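450aa long hypothetical fmu protein (Pyrococcus horikoshii, PDB 2YXL) probably methylates RNA cytosines at carbon 5 with S-adenosyl-L-methionine as methyl donor and binds its analogue sinefungin. Local coordinates at residues I60-G65 against S179-H184; K72-V77 against F138-N143; E149-K154 against W160-V165; G170-D175 against W432-S437. All blocks are in the same frame, centred on the assembly; numbering follows the deposited sequence.

Contact 1: residues I60-G65 against S179-H184; sequences IMKKQG and SVNKRH
The amide of Asn181 turns its oxygen to the aliphatic chain of Lys62. Asn181 OD1 lies 3.6 Å from Lys62 CD, and Lys62 CG is slightly farther off. The same amide is held by partners beyond the two segments: Arg353 donates to OD1, and ND2 donates to the carbonyl of Tyr155. The flat peptide group that follows Asn181 takes the charged end of the lysine. Lys62 NZ donates to Asn181 O at 2.6 Å. The C=O...N angle is 141°, and the nitrogen stands 24° out of the carbonyl plane. Lys62 starts with CG anti to the backbone N (chi1 -174°) and bends at chi3, which brings NZ round to this oxygen. Arg183 passes beside the lysine tip, its CG 4.2 Å from Lys62 NZ. With an alanine here, Asn181 O would probably lose this donor, and a gap would open beside the Asn181 amide. The bond ties helix 47-75 to the end region of helix 173-181, in the stretch assigned to the ferredoxin-like family. The carbonyl probably helps to stabilise the ammonium group of a buried lysine. Arg183 NE, 4.7 Å from Lys62 NZ, carries a like charge and is likely to offset some of that gain.

Contact 2: residues K72-V77 against F138-N143; sequences KEIVGV and FEYKPN
Glu73 opens the contact with Tyr140, its chain extended from the last turns of helix 47-75. Tyr140 OH donates to Glu73 OE1 at 3.0 Å. The carboxylate oxygen lies at the ring edge, in the ring plane, but the hydroxyl meets it from above the carboxylate plane, 50° out. Next comes Ile74, whose CD1 rests 3.9 Å from Tyr140 CB, while its CG1 lies near CD1 of the ring. Tyr140 has CG anti to its backbone N (chi1 170°), which sends the ring from the loop back to the helix. A serine in place of Tyr140 would probably take away part of the cover of Ile74 and leave Glu73 OE1 without this donor. Leu98 of helix 84-99 also touches Tyr140. The arrangement pins the loop after helix 124-138 to the end of helix 47-75, within the all-helical N-terminal domain, which is NusB-like in bacterial relatives.

Contact 3: residues E149-K154 against W160-V165; sequences EELEWK and WLIERV
Leu151 and Ile162 meet tip to tip and form the tight part of this contact. Leu151 CG lies 3.8 Å from Ile162 CD1, and both leucine methyls reach Ile162 CG2 at 4.1 Å. With CG1 beside the backbone N (chi1 -64°), Ile162 presents both CD1 and CG2 to the leucine. CD1 also slips against the backbone of the partner, 4.1 Å from Glu152 CA. Glu152 makes the looser approach to Ile162, its CG 4.5 Å from Ile162 CD1. Its carboxylate goes elsewhere: OE1 accepts from the backbone N of Ser159, at the start of the second helix. Toward solvent, Leu151 is partly exposed and Glu163 lies on the exposed side. Ala157, in the linker, adds further cover to Ile162. Helices 147-155 and 159-169 thus form a helix-loop-helix arrangement with a short linker, the two segments running in broadly the same direction and not as an antiparallel hairpin.

Contact 4: residues G170-D175 against W432-S437; sequences GDETED and WPHRHS
Glu172 reaches across to His434 and Arg435. Its CB lies 3.7 Å from His434 NE2, and CG passes the same nitrogen at 4.2 Å. Glu172 CD and OE2 both stay 3.7 Å from Arg435 NH2. The chain stays extended beyond CG and delivers OE1 to three donors. His434 NE2 gives the straightest bond, 2.8 Å with an N-H...O angle of 167°, on the anti side of Glu172 OE1. Arg435 comes from the syn side as a salt bridge, side-on, with NH2 at 2.9 Å and NE at 3.1 Å, both to Glu172 OE1. The carboxylate stands 77° from the guanidinium plane, while OE1 lies near that plane at its edge. Trp432 CD1 covers one guanidinium face, and Arg435 CG lies over a face of the His434 ring. These supports probably fix the donors. At the other end of His434, CB rests 3.4 Å from Asp175 O. Arg435 NH1 also makes a salt bridge to Asp421 of strand 421-422, so the arginine charge is probably divided between two carboxylates. The contact joins the start of helix 173-181 to the short helix 433-436, between strands 429-431 and 441-447 of the methyltransferase sheet. Trp432 packs on Ile168 and Leu169 of helix 159-169.

How the contacts relate
Helix 47-75 supplies the opening segments of contacts 1 and 2. Contact 2 closes first, at 138-143, and shuts a loop of helices in the N-terminal region. Contact 3 follows as a short local closure at 160-165. Both fall within the longer loop that contact 1 closes at 179-184. Contact 4 opens at 170-175, before contact 1 has closed, and ends only at 432-437, so these two cross. Helix 173-181 serves both: Val180 packs on Pro433. Val165 meets Thr173, which brings contacts 3 and 4 together. Helices 159-169 and 173-181 thus connect the N-terminal helices to the methyltransferase domain. Contact 2 touches contact 3, but its centre is about 33 Å from that of contact 4.

Contact 1: residues I60-G65 against S179-H184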
loop_
_atom_site.group_PDB
_atom_site.type_symbol
_atom_site.label_atom_id
_atom_site.label_comp_id
_atom_site.label_asym_id
_atom_site.label_seq_id
_atom_site.Cartn_x
_atom_site.Cartn_y
_atom_site.Cartn_z
ATOM N N ILE A 60 9.900 -0.343 -12.203
ATOM C CA ILE A 60 9.413 0.908 -12.785
ATOM C C ILE A 60 8.774 1.795 -11.705
ATOM O O ILE A 60 9.079 2.988 -11.615
ATOM C CB ILE A 60 8.415 0.666 -13.959
ATOM C CG1 ILE A 60 9.116 -0.040 -15.129
ATOM C CG2 ILE A 60 7.795 1.985 -14.426
ATOM C CD1 ILE A 60 8.182 -0.666 -16.148
ATOM N N MET A 61 7.899 1.209 -10.891
ATOM C CA MET A 61 7.248 1.941 -9.804
ATOM C C MET A 61 8.279 2.557 -8.861
ATOM O O MET A 61 8.188 3.734 -8.516
ATOM C CB MET A 61 6.278 1.036 -9.026
ATOM C CG MET A 61 5.049 0.592 -9.820
ATOM S SD MET A 61 4.192 1.982 -10.581
ATOM C CE MET A 61 2.800 1.172 -11.360
ATOM N N LYS A 62 9.269 1.755 -8.477
ATOM C CA LYS A 62 10.327 2.170 -7.560
ATOM C C LYS A 62 11.177 3.325 -8.098
ATOM O O LYS A 62 11.537 4.230 -7.345
ATOM C CB LYS A 62 11.198 0.957 -7.217
ATOM C CG LYS A 62 12.270 1.173 -6.166
ATOM C CD LYS A 62 12.764 -0.157 -5.592
ATOM C CE LYS A 62 13.399 -1.063 -6.654
ATOM N NZ LYS A 62 13.777 -2.405 -6.095
ATOM N N LYS A 63 11.476 3.300 -9.396
ATOM C CA LYS A 63 12.382 4.277 -10.010
ATOM C C LYS A 63 11.656 5.316 -10.874
ATOM O O LYS A 63 12.294 6.058 -11.630
ATOM C CB LYS A 63 13.436 3.555 -10.852
ATOM C CG LYS A 63 14.243 2.526 -10.091
ATOM C CD LYS A 63 15.046 1.659 -11.042
ATOM C CE LYS A 63 15.915 0.673 -10.281
ATOM N NZ LYS A 63 16.546 -0.302 -11.210
ATOM N N GLN A 64 10.331 5.370 -10.739
ATOM C CA GLN A 64 9.464 6.167 -11.609
ATOM C C GLN A 64 9.981 7.583 -11.853
ATOM O O GLN A 64 10.095 8.020 -13.006
ATOM C CB GLN A 64 8.047 6.216 -11.033
ATOM C CG GLN A 64 6.968 6.555 -12.043
ATOM C CD GLN A 64 5.649 6.924 -11.390
ATOM O OE1 GLN A 64 4.644 6.237 -11.570
ATOM N NE2 GLN A 64 5.647 8.013 -10.627
ATOM N N GLY A 65 10.300 8.282 -10.767
ATOM C CA GLY A 65 10.768 9.664 -10.835
ATOM C C GLY A 65 12.091 9.823 -11.553
ATOM O O GLY A 65 12.337 10.838 -12.205
ATOM N N SER A 179 15.624 -1.566 2.913
ATOM C CA SER A 179 14.456 -2.410 3.183
ATOM C C SER A 179 13.238 -2.125 2.294
ATOM O O SER A 179 12.472 -3.040 1.996
ATOM C CB SER A 179 14.057 -2.346 4.655
ATOM O OG SER A 179 13.569 -1.061 5.000
ATOM N N VAL A 180 13.053 -0.872 1.877
ATOM C CA VAL A 180 11.956 -0.536 0.955
ATOM C C VAL A 180 12.359 -0.680 -0.519
ATOM O O VAL A 180 11.532 -0.504 -1.416
ATOM C CB VAL A 180 11.307 0.864 1.236
ATOM C CG1 VAL A 180 10.704 0.917 2.636
ATOM C CG2 VAL A 180 12.299 2.004 1.015
ATOM N N ASN A 181 13.626 -1.022 -0.756
ATOM C CA ASN A 181 14.130 -1.260 -2.111
ATOM C C ASN A 181 14.314 -2.730 -2.491
ATOM O O ASN A 181 14.525 -3.034 -3.664
ATOM C CB ASN A 181 15.435 -0.492 -2.354
ATOM C CG ASN A 181 15.216 1.006 -2.499
ATOM O OD1 ASN A 181 14.092 1.470 -2.696
ATOM N ND2 ASN A 181 16.294 1.772 -2.393
ATOM N N LYS A 182 14.227 -3.630 -1.511
ATOM C CA LYS A 182 14.501 -5.055 -1.749
ATOM C C LYS A 182 13.374 -5.799 -2.475
ATOM O O LYS A 182 12.190 -5.529 -2.265
ATOM C CB LYS A 182 14.924 -5.796 -0.460
ATOM C CG LYS A 182 13.978 -5.665 0.737
ATOM C CD LYS A 182 14.445 -6.526 1.924
ATOM C CE LYS A 182 13.850 -6.065 3.265
ATOM N NZ LYS A 182 12.358 -6.146 3.340
ATOM N N ARG A 183 13.784 -6.743 -3.324
ATOM C CA ARG A 183 12.891 -7.573 -4.138
ATOM C C ARG A 183 13.416 -9.024 -4.175
ATOM O O ARG A 183 14.471 -9.263 -4.773
ATOM C CB ARG A 183 12.807 -7.002 -5.567
ATOM C CG ARG A 183 14.165 -6.600 -6.177
ATOM C CD ARG A 183 14.124 -6.524 -7.700
ATOM N NE ARG A 183 15.440 -6.247 -8.283
ATOM C CZ ARG A 183 15.647 -5.829 -9.533
ATOM N NH1 ARG A 183 16.883 -5.610 -9.967
ATOM N NH2 ARG A 183 14.625 -5.624 -10.353
ATOM N N HIS A 184 12.746 -10.010 -3.560
ATOM C CA HIS A 184 11.524 -9.918 -2.728
ATOM C C HIS A 184 10.186 -10.030 -3.480
ATOM O O HIS A 184 9.859 -9.192 -4.323
ATOM C CB HIS A 184 11.562 -8.733 -1.750
ATOM C CG HIS A 184 10.212 -8.248 -1.336
ATOM N ND1 HIS A 184 9.666 -7.079 -1.820
ATOM C CD2 HIS A 184 9.290 -8.779 -0.500
ATOM C CE1 HIS A 184 8.469 -6.904 -1.288
ATOM N NE2 HIS A 184 8.216 -7.924 -0.485
#

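Contact 2: residues K72-V77 against F138-N143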
loop_
_atom_site.group_PDB
_atom_site.type_symbol
_atom_site.label_atom_id
_atom_site.label_comp_id
_atom_site.label_asym_id
_atom_site.label_seq_id
_atom_site.Cartn_x
_atom_site.Cartn_y
_atom_site.Cartn_z
ATOM N N LYS A 72 12.551 12.999 -19.916
ATOM C CA LYS A 72 12.634 14.440 -20.168
ATOM C C LYS A 72 13.901 14.837 -20.936
ATOM O O LYS A 72 13.849 15.702 -21.809
ATOM C CB LYS A 72 12.520 15.238 -18.862
ATOM C CG LYS A 72 12.522 16.752 -19.063
ATOM C CD LYS A 72 12.439 17.506 -17.749
ATOM C CE LYS A 72 12.554 19.008 -17.988
ATOM N NZ LYS A 72 12.238 19.782 -16.754
ATOM N N GLU A 73 15.025 14.203 -20.613
ATOM C CA GLU A 73 16.289 14.463 -21.301
ATOM C C GLU A 73 16.212 14.061 -22.770
ATOM O O GLU A 73 16.694 14.784 -23.644
ATOM C CB GLU A 73 17.447 13.715 -20.626
ATOM C CG GLU A 73 17.832 14.243 -19.253
ATOM C CD GLU A 73 19.017 13.501 -18.640
ATOM O OE1 GLU A 73 19.958 13.134 -19.384
ATOM O OE2 GLU A 73 19.014 13.295 -17.405
ATOM N N ILE A 74 15.599 12.910 -23.031
ATOM C CA ILE A 74 15.502 12.365 -24.384
ATOM C C ILE A 74 14.443 13.101 -25.199
ATOM O O ILE A 74 14.711 13.555 -26.311
ATOM C CB ILE A 74 15.208 10.840 -24.359
ATOM C CG1 ILE A 74 16.388 10.079 -23.741
ATOM C CG2 ILE A 74 14.889 10.315 -25.763
ATOM C CD1 ILE A 74 16.057 8.665 -23.294
ATOM N N VAL A 75 13.249 13.222 -24.625
ATOM C CA VAL A 75 12.079 13.763 -25.315
ATOM C C VAL A 75 12.064 15.295 -25.365
ATOM O O VAL A 75 11.661 15.876 -26.367
ATOM C CB VAL A 75 10.775 13.215 -24.677
ATOM C CG1 VAL A 75 9.564 14.059 -25.045
ATOM C CG2 VAL A 75 10.567 11.760 -25.078
ATOM N N GLY A 76 12.499 15.941 -24.285
ATOM C CA GLY A 76 12.523 17.402 -24.218
ATOM C C GLY A 76 11.555 18.007 -23.214
ATOM O O GLY A 76 11.724 19.156 -22.803
ATOM N N VAL A 77 10.539 17.239 -22.824
ATOM C CA VAL A 77 9.536 17.686 -21.851
ATOM C C VAL A 77 9.246 16.599 -20.820
ATOM O O VAL A 77 9.547 15.425 -21.044
ATOM C CB VAL A 77 8.195 18.083 -22.533
ATOM C CG1 VAL A 77 8.369 19.318 -23.418
ATOM C CG2 VAL A 77 7.619 16.912 -23.331
ATOM N N PHE A 138 17.625 3.551 -26.520
ATOM C CA PHE A 138 18.628 2.487 -26.470
ATOM C C PHE A 138 20.073 2.987 -26.572
ATOM O O PHE A 138 21.007 2.258 -26.246
ATOM C CB PHE A 138 18.329 1.398 -27.507
ATOM C CG PHE A 138 17.245 0.451 -27.077
ATOM C CD1 PHE A 138 15.941 0.618 -27.522
ATOM C CD2 PHE A 138 17.527 -0.600 -26.206
ATOM C CE1 PHE A 138 14.930 -0.248 -27.118
ATOM C CE2 PHE A 138 16.522 -1.473 -25.796
ATOM C CZ PHE A 138 15.217 -1.292 -26.254
ATOM N N GLU A 139 20.239 4.233 -27.007
ATOM C CA GLU A 139 21.556 4.854 -27.125
ATOM C C GLU A 139 21.847 5.859 -26.006
ATOM O O GLU A 139 22.924 6.460 -25.978
ATOM C CB GLU A 139 21.698 5.548 -28.480
ATOM C CG GLU A 139 21.832 4.605 -29.668
ATOM C CD GLU A 139 21.586 5.303 -30.994
ATOM O OE1 GLU A 139 20.864 6.325 -31.009
ATOM O OE2 GLU A 139 22.107 4.827 -32.025
ATOM N N TYR A 140 20.893 6.037 -25.094
ATOM C CA TYR A 140 21.022 7.024 -24.021
ATOM C C TYR A 140 22.134 6.678 -23.032
ATOM O O TYR A 140 22.163 5.576 -22.478
ATOM C CB TYR A 140 19.691 7.207 -23.277
ATOM C CG TYR A 140 19.810 8.019 -22.005
ATOM C CD1 TYR A 140 19.897 9.410 -22.047
ATOM C CD2 TYR A 140 19.845 7.395 -20.761
ATOM C CE1 TYR A 140 20.013 10.159 -20.881
ATOM C CE2 TYR A 140 19.961 8.133 -19.588
ATOM C CZ TYR A 140 20.044 9.513 -19.656
ATOM O OH TYR A 140 20.158 10.243 -18.495
ATOM N N LYS A 141 23.033 7.636 -22.814
ATOM C CA LYS A 141 24.111 7.491 -21.832
ATOM C C LYS A 141 23.731 8.063 -20.458
ATOM O O LYS A 141 23.588 9.279 -20.307
ATOM C CB LYS A 141 25.443 8.081 -22.346
ATOM C CG LYS A 141 25.336 9.194 -23.405
ATOM C CD LYS A 141 25.129 10.580 -22.790
ATOM C CE LYS A 141 25.249 11.685 -23.838
ATOM N NZ LYS A 141 24.065 11.755 -24.746
ATOM N N PRO A 142 23.556 7.177 -19.454
ATOM C CA PRO A 142 23.177 7.574 -18.095
ATOM C C PRO A 142 24.269 8.407 -17.430
ATOM O O PRO A 142 25.385 7.922 -17.220
ATOM C CB PRO A 142 23.000 6.232 -17.366
ATOM C CG PRO A 142 22.853 5.215 -18.450
ATOM C CD PRO A 142 23.709 5.716 -19.563
ATOM N N ASN A 143 23.935 9.654 -17.106
ATOM C CA ASN A 143 24.912 10.618 -16.611
ATOM C C ASN A 143 24.440 11.364 -15.350
ATOM O O ASN A 143 23.831 12.434 -15.452
ATOM C CB ASN A 143 25.275 11.602 -17.735
ATOM C CG ASN A 143 26.439 12.513 -17.378
ATOM O OD1 ASN A 143 27.355 12.127 -16.647
ATOM N ND2 ASN A 143 26.410 13.732 -17.904
#

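Contact 3: residues E149-K154 against W160-V165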
loop_
_atom_site.group_PDB
_atom_site.type_symbol
_atom_site.label_atom_id
_atom_site.label_comp_id
_atom_site.label_asym_id
_atom_site.label_seq_id
_atom_site.Cartn_x
_atom_site.Cartn_y
_atom_site.Cartn_z
ATOM N N GLU A 149 21.752 14.363 -7.550
ATOM C CA GLU A 149 21.351 13.306 -8.482
ATOM C C GLU A 149 21.999 11.967 -8.135
ATOM O O GLU A 149 21.376 10.916 -8.282
ATOM C CB GLU A 149 21.662 13.694 -9.930
ATOM C CG GLU A 149 20.731 14.755 -10.504
ATOM C CD GLU A 149 20.784 14.844 -12.021
ATOM O OE1 GLU A 149 21.899 14.845 -12.591
ATOM O OE2 GLU A 149 19.705 14.921 -12.647
ATOM N N GLU A 150 23.245 12.019 -7.666
ATOM C CA GLU A 150 23.961 10.832 -7.207
ATOM C C GLU A 150 23.283 10.236 -5.971
ATOM O O GLU A 150 23.156 9.015 -5.851
ATOM C CB GLU A 150 25.419 11.180 -6.898
ATOM C CG GLU A 150 26.396 10.009 -6.995
ATOM C CD GLU A 150 26.808 9.698 -8.426
ATOM O OE1 GLU A 150 28.000 9.887 -8.754
ATOM O OE2 GLU A 150 25.946 9.272 -9.226
ATOM N N LEU A 151 22.846 11.113 -5.069
ATOM C CA LEU A 151 22.130 10.723 -3.856
ATOM C C LEU A 151 20.779 10.082 -4.178
ATOM O O LEU A 151 20.430 9.045 -3.612
ATOM C CB LEU A 151 21.940 11.942 -2.945
ATOM C CG LEU A 151 21.057 11.838 -1.697
ATOM C CD1 LEU A 151 21.787 11.163 -0.539
ATOM C CD2 LEU A 151 20.568 13.223 -1.291
ATOM N N GLU A 152 20.031 10.704 -5.088
ATOM C CA GLU A 152 18.712 10.213 -5.485
ATOM C C GLU A 152 18.778 8.838 -6.144
ATOM O O GLU A 152 17.856 8.039 -6.000
ATOM C CB GLU A 152 18.013 11.209 -6.416
ATOM C CG GLU A 152 17.499 12.469 -5.726
ATOM C CD GLU A 152 16.607 13.317 -6.622
ATOM O OE1 GLU A 152 15.688 13.975 -6.090
ATOM O OE2 GLU A 152 16.818 13.329 -7.856
ATOM N N TRP A 153 19.870 8.571 -6.860
ATOM C CA TRP A 153 20.073 7.278 -7.518
ATOM C C TRP A 153 20.469 6.140 -6.569
ATOM O O TRP A 153 20.205 4.975 -6.862
ATOM C CB TRP A 153 21.082 7.398 -8.661
ATOM C CG TRP A 153 20.464 7.829 -9.962
ATOM C CD1 TRP A 153 20.552 9.060 -10.548
ATOM C CD2 TRP A 153 19.656 7.028 -10.838
ATOM N NE1 TRP A 153 19.853 9.077 -11.732
ATOM C CE2 TRP A 153 19.293 7.844 -11.935
ATOM C CE3 TRP A 153 19.204 5.701 -10.801
ATOM C CZ2 TRP A 153 18.502 7.377 -12.989
ATOM C CZ3 TRP A 153 18.415 5.238 -11.848
ATOM C CH2 TRP A 153 18.074 6.075 -12.929
ATOM N N LYS A 154 21.095 6.471 -5.442
ATOM C CA LYS A 154 21.470 5.451 -4.463
ATOM C C LYS A 154 20.283 4.960 -3.637
ATOM O O LYS A 154 20.161 3.762 -3.373
ATOM C CB LYS A 154 22.603 5.930 -3.547
ATOM C CG LYS A 154 23.993 5.618 -4.080
ATOM C CD LYS A 154 25.017 5.513 -2.951
ATOM C CE LYS A 154 26.368 5.036 -3.472
ATOM N NZ LYS A 154 27.363 4.848 -2.379
ATOM N N TRP A 160 13.858 15.515 -1.289
ATOM C CA TRP A 160 13.063 16.015 -0.163
ATOM C C TRP A 160 12.688 14.898 0.810
ATOM O O TRP A 160 12.665 15.117 2.023
ATOM C CB TRP A 160 11.807 16.756 -0.647
ATOM C CG TRP A 160 10.659 15.861 -1.056
ATOM C CD1 TRP A 160 10.380 15.412 -2.313
ATOM C CD2 TRP A 160 9.643 15.314 -0.199
ATOM N NE1 TRP A 160 9.255 14.618 -2.296
ATOM C CE2 TRP A 160 8.784 14.541 -1.011
ATOM C CE3 TRP A 160 9.379 15.402 1.178
ATOM C CZ2 TRP A 160 7.675 13.858 -0.495
ATOM C CZ3 TRP A 160 8.278 14.722 1.692
ATOM C CH2 TRP A 160 7.440 13.960 0.855
ATOM N N LEU A 161 12.395 13.712 0.272
ATOM C CA LEU A 161 12.036 12.555 1.085
ATOM C C LEU A 161 13.258 12.044 1.836
ATOM O O LEU A 161 13.188 11.795 3.040
ATOM C CB LEU A 161 11.449 11.433 0.222
ATOM C CG LEU A 161 10.256 10.604 0.732
ATOM C CD1 LEU A 161 10.329 9.188 0.178
ATOM C CD2 LEU A 161 10.118 10.566 2.257
ATOM N N ILE A 162 14.371 11.898 1.117
ATOM C CA ILE A 162 15.646 11.483 1.708
ATOM C C ILE A 162 16.012 12.380 2.888
ATOM O O ILE A 162 16.405 11.893 3.951
ATOM C CB ILE A 162 16.787 11.498 0.661
ATOM C CG1 ILE A 162 16.506 10.475 -0.446
ATOM C CG2 ILE A 162 18.142 11.247 1.328
ATOM C CD1 ILE A 162 17.428 10.575 -1.652
ATOM N N GLU A 163 15.862 13.688 2.690
ATOM C CA GLU A 163 16.128 14.676 3.727
ATOM C C GLU A 163 15.180 14.493 4.914
ATOM O O GLU A 163 15.614 14.470 6.068
ATOM C CB GLU A 163 16.007 16.092 3.150
ATOM C CG GLU A 163 16.852 17.146 3.867
ATOM C CD GLU A 163 18.352 16.919 3.704
ATOM O OE1 GLU A 163 19.087 17.079 4.705
ATOM O OE2 GLU A 163 18.796 16.578 2.584
ATOM N N ARG A 164 13.892 14.341 4.613
ATOM C CA ARG A 164 12.854 14.180 5.632
ATOM C C ARG A 164 13.023 12.893 6.447
ATOM O O ARG A 164 12.778 12.890 7.653
ATOM C CB ARG A 164 11.464 14.237 4.984
ATOM C CG ARG A 164 10.310 14.532 5.935
ATOM C CD ARG A 164 10.314 15.976 6.418
ATOM N NE ARG A 164 9.087 16.307 7.139
ATOM C CZ ARG A 164 8.044 16.939 6.604
ATOM N NH1 ARG A 164 8.068 17.328 5.333
ATOM N NH2 ARG A 164 6.974 17.191 7.346
ATOM N N VAL A 165 13.444 11.810 5.792
ATOM C CA VAL A 165 13.739 10.547 6.479
ATOM C C VAL A 165 14.973 10.692 7.381
ATOM O O VAL A 165 14.972 10.212 8.519
ATOM C CB VAL A 165 13.899 9.357 5.486
ATOM C CG1 VAL A 165 14.364 8.094 6.205
ATOM C CG2 VAL A 165 12.590 9.081 4.755
#

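Contact 4: residues G170-D175 against W432-S437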
loop_
_atom_site.group_PDB
_atom_site.type_symbol
_atom_site.label_atom_id
_atom_site.label_comp_id
_atom_site.label_asym_id
_atom_site.label_seq_id
_atom_site.Cartn_x
_atom_site.Cartn_y
_atom_site.Cartn_z
ATOM N N GLY A 170 18.121 9.301 10.948
ATOM C CA GLY A 170 19.554 9.592 11.025
ATOM C C GLY A 170 20.427 8.502 10.429
ATOM O O GLY A 170 20.423 8.288 9.215
ATOM N N ASP A 171 21.164 7.810 11.296
ATOM C CA ASP A 171 22.064 6.720 10.901
ATOM C C ASP A 171 21.346 5.573 10.192
ATOM O O ASP A 171 21.943 4.873 9.373
ATOM C CB ASP A 171 22.803 6.168 12.127
ATOM C CG ASP A 171 23.793 7.161 12.722
ATOM O OD1 ASP A 171 24.443 6.811 13.728
ATOM O OD2 ASP A 171 23.927 8.284 12.187
ATOM N N GLU A 172 20.067 5.395 10.511
ATOM C CA GLU A 172 19.272 4.284 9.983
ATOM C C GLU A 172 18.643 4.559 8.615
ATOM O O GLU A 172 17.978 3.686 8.053
ATOM C CB GLU A 172 18.194 3.877 10.996
ATOM C CG GLU A 172 18.745 3.222 12.261
ATOM C CD GLU A 172 17.666 2.833 13.262
ATOM O OE1 GLU A 172 16.484 2.702 12.875
ATOM O OE2 GLU A 172 18.008 2.649 14.448
ATOM N N THR A 173 18.864 5.760 8.079
ATOM C CA THR A 173 18.272 6.180 6.802
ATOM C C THR A 173 18.616 5.239 5.644
ATOM O O THR A 173 17.738 4.868 4.862
ATOM C CB THR A 173 18.661 7.639 6.441
ATOM O OG1 THR A 173 18.314 8.507 7.525
ATOM C CG2 THR A 173 17.941 8.113 5.183
ATOM N N GLU A 174 19.888 4.855 5.542
ATOM C CA GLU A 174 20.345 3.949 4.487
ATOM C C GLU A 174 19.662 2.580 4.575
ATOM O O GLU A 174 19.210 2.044 3.564
ATOM C CB GLU A 174 21.872 3.802 4.518
ATOM C CG GLU A 174 22.456 3.050 3.323
ATOM C CD GLU A 174 23.977 3.091 3.260
ATOM O OE1 GLU A 174 24.517 3.093 2.135
ATOM O OE2 GLU A 174 24.637 3.119 4.322
ATOM N N ASP A 175 19.579 2.034 5.787
ATOM C CA ASP A 175 18.928 0.743 6.022
ATOM C C ASP A 175 17.435 0.773 5.696
ATOM O O ASP A 175 16.896 -0.197 5.147
ATOM C CB ASP A 175 19.150 0.274 7.463
ATOM C CG ASP A 175 20.562 -0.233 7.703
ATOM O OD1 ASP A 175 21.141 -0.864 6.791
ATOM O OD2 ASP A 175 21.090 -0.011 8.814
ATOM N N TRP A 432 8.806 -0.434 11.780
ATOM C CA TRP A 432 9.704 0.002 10.718
ATOM C C TRP A 432 10.049 -1.159 9.789
ATOM O O TRP A 432 10.292 -2.274 10.260
ATOM C CB TRP A 432 10.988 0.581 11.311
ATOM C CG TRP A 432 10.794 1.854 12.071
ATOM C CD1 TRP A 432 10.690 1.993 13.427
ATOM C CD2 TRP A 432 10.693 3.176 11.524
ATOM N NE1 TRP A 432 10.529 3.317 13.758
ATOM C CE2 TRP A 432 10.527 4.066 12.610
ATOM C CE3 TRP A 432 10.724 3.695 10.222
ATOM C CZ2 TRP A 432 10.392 5.448 12.435
ATOM C CZ3 TRP A 432 10.594 5.069 10.047
ATOM C CH2 TRP A 432 10.428 5.930 11.149
ATOM N N PRO A 433 10.081 -0.901 8.467
ATOM C CA PRO A 433 10.430 -1.929 7.479
ATOM C C PRO A 433 11.799 -2.567 7.719
ATOM O O PRO A 433 11.926 -3.788 7.640
ATOM C CB PRO A 433 10.421 -1.161 6.150
ATOM C CG PRO A 433 9.541 0.017 6.400
ATOM C CD PRO A 433 9.772 0.393 7.824
ATOM N N HIS A 434 12.801 -1.746 8.027
ATOM C CA HIS A 434 14.177 -2.220 8.201
ATOM C C HIS A 434 14.422 -2.904 9.547
ATOM O O HIS A 434 15.409 -3.625 9.704
ATOM C CB HIS A 434 15.179 -1.077 7.974
ATOM C CG HIS A 434 15.071 0.038 8.969
ATOM N ND1 HIS A 434 13.960 0.850 9.064
ATOM C CD2 HIS A 434 15.943 0.483 9.904
ATOM C CE1 HIS A 434 14.149 1.740 10.021
ATOM N NE2 HIS A 434 15.345 1.541 10.545
ATOM N N ARG A 435 13.528 -2.681 10.508
ATOM C CA ARG A 435 13.622 -3.338 11.816
ATOM C C ARG A 435 12.705 -4.554 11.937
ATOM O O ARG A 435 13.052 -5.524 12.605
ATOM C CB ARG A 435 13.302 -2.362 12.954
ATOM C CG ARG A 435 14.247 -1.181 13.086
ATOM C CD ARG A 435 13.916 -0.381 14.333
ATOM N NE ARG A 435 14.336 1.016 14.236
ATOM C CZ ARG A 435 13.983 1.974 15.094
ATOM N NH1 ARG A 435 13.191 1.701 16.125
ATOM N NH2 ARG A 435 14.421 3.215 14.915
ATOM N N HIS A 436 11.540 -4.503 11.294
ATOM C CA HIS A 436 10.482 -5.478 11.577
ATOM C C HIS A 436 9.939 -6.250 10.377
ATOM O O HIS A 436 9.127 -7.156 10.550
ATOM C CB HIS A 436 9.322 -4.802 12.318
ATOM C CG HIS A 436 9.739 -4.058 13.548
ATOM N ND1 HIS A 436 9.660 -2.686 13.650
ATOM C CD2 HIS A 436 10.237 -4.496 14.728
ATOM C CE1 HIS A 436 10.086 -2.310 14.843
ATOM N NE2 HIS A 436 10.444 -3.389 15.516
ATOM N N SER A 437 10.381 -5.896 9.173
ATOM C CA SER A 437 9.902 -6.535 7.935
ATOM C C SER A 437 8.381 -6.453 7.756
ATOM O O SER A 437 7.737 -7.394 7.283
ATOM C CB SER A 437 10.388 -7.985 7.836
ATOM O OG SER A 437 11.796 -8.027 7.709
#